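Long-range contact in 2,3-dihydroxybenzoate-AMP ligase (Mycobacterium smegmatis, PDB 5KEI), which belongs to the ANL superfamily of AMP-binding enzymes, with a large AMP-binding domain followed by a smaller C-terminal domain: residues Glu385-Gly399 with Asp429-Ala442. Sequence-based numbering, arbitrary orientation.
Sequences EIRIVDEVGNEVPPG and DGFYRSGDRVRRFA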
loop_
_atom_site.group_PDB
_atom_site.type_symbol
_atom_site.label_atom_id
_atom_site.label_comp_id
_atom_site.label_asym_id
_atom_site.label_seq_id
_atom_site.Cartn_x
_atom_site.Cartn_y
_atom_site.Cartn_z
ATOM N N GLU A 385 4.657 2.619 17.440
ATOM C CA GLU A 385 5.102 3.881 18.012
ATOM C C GLU A 385 4.633 5.062 17.166
ATOM O O GLU A 385 5.046 5.205 16.012
ATOM C CB GLU A 385 6.625 3.904 18.111
ATOM C CG GLU A 385 7.248 2.619 18.588
ATOM C CD GLU A 385 8.764 2.699 18.608
ATOM O OE1 GLU A 385 9.281 3.662 19.213
ATOM O OE2 GLU A 385 9.435 1.816 18.009
ATOM N N ILE A 386 3.777 5.914 17.714
ATOM C CA ILE A 386 3.387 7.067 16.930
ATOM C C ILE A 386 3.892 8.359 17.554
ATOM O O ILE A 386 3.870 8.547 18.770
ATOM C CB ILE A 386 1.849 7.134 16.706
ATOM C CG1 ILE A 386 1.109 7.784 17.875
ATOM C CG2 ILE A 386 1.292 5.749 16.367
ATOM C CD1 ILE A 386 -0.394 7.992 17.615
ATOM N N ARG A 387 4.390 9.230 16.690
ATOM C CA ARG A 387 4.727 10.584 17.069
ATOM C C ARG A 387 3.837 11.551 16.289
ATOM O O ARG A 387 3.624 11.387 15.093
ATOM C CB ARG A 387 6.207 10.866 16.809
ATOM C CG ARG A 387 7.152 10.031 17.656
ATOM C CD ARG A 387 8.580 10.097 17.116
ATOM N NE ARG A 387 9.124 11.455 17.157
ATOM C CZ ARG A 387 10.286 11.812 16.621
ATOM N NH1 ARG A 387 11.033 10.907 15.995
ATOM N NH2 ARG A 387 10.695 13.075 16.705
ATOM N N ILE A 388 3.282 12.530 16.988
ATOM C CA ILE A 388 2.552 13.603 16.350
ATOM C C ILE A 388 3.381 14.874 16.548
ATOM O O ILE A 388 3.537 15.357 17.677
ATOM C CB ILE A 388 1.136 13.747 16.931
ATOM C CG1 ILE A 388 0.397 12.404 16.838
ATOM C CG2 ILE A 388 0.375 14.827 16.191
ATOM C CD1 ILE A 388 -1.063 12.455 17.249
ATOM N N VAL A 389 3.948 15.392 15.459
ATOM C CA VAL A 389 4.945 16.462 15.578
ATOM C C VAL A 389 4.540 17.760 14.883
ATOM O O VAL A 389 3.661 17.777 14.026
ATOM C CB VAL A 389 6.337 16.019 15.019
ATOM C CG1 VAL A 389 6.786 14.723 15.669
ATOM C CG2 VAL A 389 6.305 15.882 13.507
ATOM N N ASP A 390 5.193 18.853 15.264
ATOM C CA ASP A 390 4.964 20.138 14.612
ATOM C C ASP A 390 5.938 20.363 13.468
ATOM O O ASP A 390 6.720 19.481 13.113
ATOM C CB ASP A 390 5.059 21.287 15.620
ATOM C CG ASP A 390 6.385 21.322 16.356
ATOM O OD1 ASP A 390 7.450 21.239 15.705
ATOM O OD2 ASP A 390 6.359 21.421 17.605
ATOM N N GLU A 391 5.883 21.562 12.902
ATOM C CA GLU A 391 6.623 21.903 11.692
ATOM C C GLU A 391 8.106 22.074 11.977
ATOM O O GLU A 391 8.944 21.988 11.078
ATOM C CB GLU A 391 6.042 23.169 11.050
ATOM C CG GLU A 391 5.537 24.235 12.035
ATOM C CD GLU A 391 4.194 23.895 12.710
ATOM O OE1 GLU A 391 3.276 23.415 12.004
ATOM O OE2 GLU A 391 4.053 24.133 13.939
ATOM N N VAL A 392 8.430 22.289 13.244
ATOM C CA VAL A 392 9.823 22.280 13.667
ATOM C C VAL A 392 10.335 20.846 13.817
ATOM O O VAL A 392 11.495 20.565 13.542
ATOM C CB VAL A 392 10.015 23.026 15.004
ATOM C CG1 VAL A 392 11.485 23.289 15.244
ATOM C CG2 VAL A 392 9.230 24.330 15.014
ATOM N N GLY A 393 9.465 19.941 14.261
ATOM C CA GLY A 393 9.834 18.553 14.464
ATOM C C GLY A 393 9.658 18.088 15.901
ATOM O O GLY A 393 10.174 17.041 16.292
ATOM N N ASN A 394 8.921 18.861 16.693
ATOM C CA ASN A 394 8.758 18.558 18.111
ATOM C C ASN A 394 7.445 17.856 18.440
ATOM O O ASN A 394 6.454 18.016 17.736
ATOM C CB ASN A 394 8.861 19.843 18.926
ATOM C CG ASN A 394 10.281 20.349 19.029
ATOM O OD1 ASN A 394 10.580 21.473 18.616
ATOM N ND2 ASN A 394 11.167 19.523 19.592
ATOM N N GLU A 395 7.433 17.093 19.525
ATOM C CA GLU A 395 6.215 16.428 19.956
ATOM C C GLU A 395 5.168 17.465 20.368
ATOM O O GLU A 395 5.397 18.255 21.290
ATOM C CB GLU A 395 6.515 15.469 21.114
ATOM C CG GLU A 395 5.490 14.346 21.288
ATOM C CD GLU A 395 5.571 13.301 20.182
ATOM O OE1 GLU A 395 6.557 13.341 19.410
ATOM O OE2 GLU A 395 4.656 12.446 20.080
ATOM N N VAL A 396 4.030 17.474 19.675
ATOM C CA VAL A 396 2.974 18.440 19.973
ATOM C C VAL A 396 2.335 18.115 21.315
ATOM O O VAL A 396 2.422 16.978 21.784
ATOM C CB VAL A 396 1.855 18.487 18.884
ATOM C CG1 VAL A 396 2.446 18.697 17.500
ATOM C CG2 VAL A 396 0.960 17.247 18.951
ATOM N N PRO A 397 1.720 19.127 21.950
ATOM C CA PRO A 397 0.944 18.886 23.170
ATOM C C PRO A 397 -0.213 17.915 22.923
ATOM O O PRO A 397 -0.871 17.982 21.880
ATOM C CB PRO A 397 0.423 20.283 23.541
ATOM C CG PRO A 397 1.390 21.238 22.907
ATOM C CD PRO A 397 1.839 20.567 21.644
ATOM N N PRO A 398 -0.452 17.014 23.879
ATOM C CA PRO A 398 -1.542 16.039 23.833
ATOM C C PRO A 398 -2.878 16.675 23.439
ATOM O O PRO A 398 -3.391 17.549 24.140
ATOM C CB PRO A 398 -1.588 15.511 25.265
ATOM C CG PRO A 398 -0.204 15.668 25.762
ATOM C CD PRO A 398 0.329 16.917 25.124
ATOM N N GLY A 399 -3.419 16.249 22.305
ATOM C CA GLY A 399 -4.678 16.779 21.823
ATOM C C GLY A 399 -4.538 17.755 20.672
ATOM O O GLY A 399 -5.520 18.079 20.011
ATOM N N ASP A 429 15.810 8.674 13.088
ATOM C CA ASP A 429 15.558 7.544 13.984
ATOM C C ASP A 429 14.957 6.360 13.258
ATOM O O ASP A 429 14.976 5.239 13.771
ATOM C CB ASP A 429 14.609 7.934 15.114
ATOM C CG ASP A 429 15.236 8.876 16.100
ATOM O OD1 ASP A 429 16.487 8.925 16.177
ATOM O OD2 ASP A 429 14.471 9.568 16.803
ATOM N N GLY A 430 14.386 6.617 12.086
ATOM C CA GLY A 430 13.746 5.569 11.314
ATOM C C GLY A 430 12.231 5.537 11.437
ATOM O O GLY A 430 11.624 4.496 11.222
ATOM N N PHE A 431 11.625 6.667 11.797
ATOM C CA PHE A 431 10.174 6.815 11.730
ATOM C C PHE A 431 9.760 7.202 10.310
ATOM O O PHE A 431 10.397 8.053 9.677
ATOM C CB PHE A 431 9.673 7.869 12.726
ATOM C CG PHE A 431 9.638 7.396 14.167
ATOM C CD1 PHE A 431 10.791 7.337 14.921
ATOM C CD2 PHE A 431 8.439 7.024 14.763
ATOM C CE1 PHE A 431 10.751 6.913 16.238
ATOM C CE2 PHE A 431 8.395 6.597 16.081
ATOM C CZ PHE A 431 9.553 6.545 16.811
ATOM N N TYR A 432 8.706 6.570 9.802
ATOM C CA TYR A 432 8.139 6.970 8.518
ATOM C C TYR A 432 7.296 8.232 8.693
ATOM O O TYR A 432 6.476 8.289 9.598
ATOM C CB TYR A 432 7.291 5.838 7.930
ATOM C CG TYR A 432 6.458 6.286 6.766
ATOM C CD1 TYR A 432 7.058 6.762 5.601
ATOM C CD2 TYR A 432 5.071 6.235 6.817
ATOM C CE1 TYR A 432 6.296 7.181 4.527
ATOM C CE2 TYR A 432 4.296 6.653 5.737
ATOM C CZ TYR A 432 4.913 7.129 4.600
ATOM O OH TYR A 432 4.152 7.563 3.528
ATOM N N ARG A 433 7.505 9.245 7.847
ATOM C CA ARG A 433 6.659 10.455 7.860
ATOM C C ARG A 433 5.453 10.328 6.914
ATOM O O ARG A 433 5.592 10.324 5.692
ATOM C CB ARG A 433 7.482 11.689 7.497
ATOM C CG ARG A 433 8.428 12.158 8.595
ATOM C CD ARG A 433 8.713 13.665 8.472
ATOM N NE ARG A 433 9.170 14.013 7.129
ATOM C CZ ARG A 433 10.412 13.823 6.699
ATOM N NH1 ARG A 433 11.320 13.306 7.510
ATOM N NH2 ARG A 433 10.749 14.150 5.461
ATOM N N SER A 434 4.264 10.240 7.492
ATOM C CA SER A 434 3.052 9.881 6.759
ATOM C C SER A 434 2.485 10.989 5.884
ATOM O O SER A 434 1.794 10.724 4.897
ATOM C CB SER A 434 1.974 9.444 7.743
ATOM O OG SER A 434 1.703 10.496 8.655
ATOM N N GLY A 435 2.741 12.230 6.273
ATOM C CA GLY A 435 2.181 13.363 5.567
ATOM C C GLY A 435 0.751 13.618 6.000
ATOM O O GLY A 435 0.099 14.528 5.491
ATOM N N ASP A 436 0.261 12.814 6.946
ATOM C CA ASP A 436 -1.103 12.981 7.476
ATOM C C ASP A 436 -1.128 13.919 8.684
ATOM O O ASP A 436 -0.280 13.835 9.565
ATOM C CB ASP A 436 -1.709 11.625 7.868
ATOM C CG ASP A 436 -1.921 10.710 6.673
ATOM O OD1 ASP A 436 -2.443 11.179 5.644
ATOM O OD2 ASP A 436 -1.549 9.520 6.756
ATOM N N ARG A 437 -2.107 14.813 8.714
ATOM C CA ARG A 437 -2.322 15.690 9.855
ATOM C C ARG A 437 -3.337 15.007 10.752
ATOM O O ARG A 437 -4.430 14.674 10.297
ATOM C CB ARG A 437 -2.819 17.070 9.402
ATOM C CG ARG A 437 -2.632 18.193 10.416
ATOM C CD ARG A 437 -3.428 19.445 10.013
ATOM N NE ARG A 437 -3.272 19.816 8.600
ATOM C CZ ARG A 437 -4.276 20.230 7.824
ATOM N NH1 ARG A 437 -5.509 20.308 8.330
ATOM N NH2 ARG A 437 -4.060 20.559 6.545
ATOM N N VAL A 438 -2.975 14.767 12.011
ATOM C CA VAL A 438 -3.850 14.046 12.943
ATOM C C VAL A 438 -3.783 14.643 14.349
ATOM O O VAL A 438 -2.871 15.391 14.681
ATOM C CB VAL A 438 -3.478 12.523 13.049
ATOM C CG1 VAL A 438 -3.436 11.838 11.675
ATOM C CG2 VAL A 438 -2.133 12.343 13.754
ATOM N N ARG A 439 -4.748 14.298 15.182
ATOM C CA ARG A 439 -4.619 14.562 16.607
ATOM C C ARG A 439 -5.059 13.317 17.345
ATOM O O ARG A 439 -5.905 12.568 16.849
ATOM C CB ARG A 439 -5.438 15.782 17.039
ATOM C CG ARG A 439 -6.908 15.664 16.794
ATOM C CD ARG A 439 -7.586 16.993 17.005
ATOM N NE ARG A 439 -9.029 16.882 16.846
ATOM C CZ ARG A 439 -9.895 17.812 17.239
ATOM N NH1 ARG A 439 -9.452 18.931 17.806
ATOM N NH2 ARG A 439 -11.202 17.630 17.068
ATOM N N ARG A 440 -4.431 13.067 18.490
ATOM C CA ARG A 440 -4.841 11.999 19.392
ATOM C C ARG A 440 -5.493 12.654 20.590
ATOM O O ARG A 440 -4.848 13.427 21.302
ATOM C CB ARG A 440 -3.656 11.148 19.823
ATOM C CG ARG A 440 -3.997 10.127 20.913
ATOM C CD ARG A 440 -2.834 9.165 21.163
ATOM N NE ARG A 440 -1.550 9.860 21.088
ATOM C CZ ARG A 440 -0.370 9.255 20.973
ATOM N NH1 ARG A 440 -0.305 7.927 20.927
ATOM N NH2 ARG A 440 0.745 9.979 20.899
ATOM N N PHE A 441 -6.776 12.382 20.793
ATOM C CA PHE A 441 -7.498 12.967 21.921
ATOM C C PHE A 441 -6.844 12.553 23.245
ATOM O O PHE A 441 -6.539 11.369 23.460
ATOM C CB PHE A 441 -8.971 12.550 21.896
ATOM C CG PHE A 441 -9.703 12.968 20.650
ATOM C CD1 PHE A 441 -10.201 14.255 20.523
ATOM C CD2 PHE A 441 -9.911 12.068 19.616
ATOM C CE1 PHE A 441 -10.881 14.647 19.374
ATOM C CE2 PHE A 441 -10.588 12.451 18.465
ATOM C CZ PHE A 441 -11.073 13.740 18.341
ATOM N N ALA A 442 -6.616 13.528 24.123
ATOM C CA ALA A 442 -5.947 13.258 25.401
ATOM C C ALA A 442 -6.942 13.116 26.559
ATOM O O ALA A 442 -6.585 12.646 27.629
ATOM C CB ALA A 442 -4.930 14.359 25.712
HETATM O O HOH W 1 -2.736 15.023 19.550
#
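With CG turned beside its backbone N (chi1 -65°) and the chain bent at chi3 (62°), R387 lays its CD over the ring of F431. R387 lies on a strand of a strongly curved four-stranded antiparallel sheet of the AMP-binding enzyme, and F431 just before the start of strand 432-440; strand 402-407 lies between 385-389 and 432-440. The example illustrates how strands that are not sheet neighbours can still meet where a long strand curls round an edge strand: their axes run at 102° to one another. R387 CD stands over the centre of the F431 ring, 3.7 Å from the centroid, a CH-pi contact. Beyond it the guanidinium plane rises perpendicular to the ring and brings its edge to CD1. R387 CZ itself lies far above the ring centroid, so any cation-pi attraction is weak. The guanidinium also joins two long salt bridges, NH1 to D429 OD2 at 3.8 Å and NE to E395 OE1 at 3.9 Å. The carbonyl O of E385 meets the ring edge at CE2, while the E385 carboxylate pairs with R407 of the intervening strand. At the far end of the curl, I388 CD1 packs 3.7 Å from V438 CG2, and I386 CD1 lies over one face of the R440 guanidinium, 3.3 Å from NH1; L450 of the next strand touches both I386 and R440. P398 CB rests against A442 CB at 3.6 Å. One water bridges the backbones, accepting from R440 N at 2.8 Å and from G399 N at 3.1 Å.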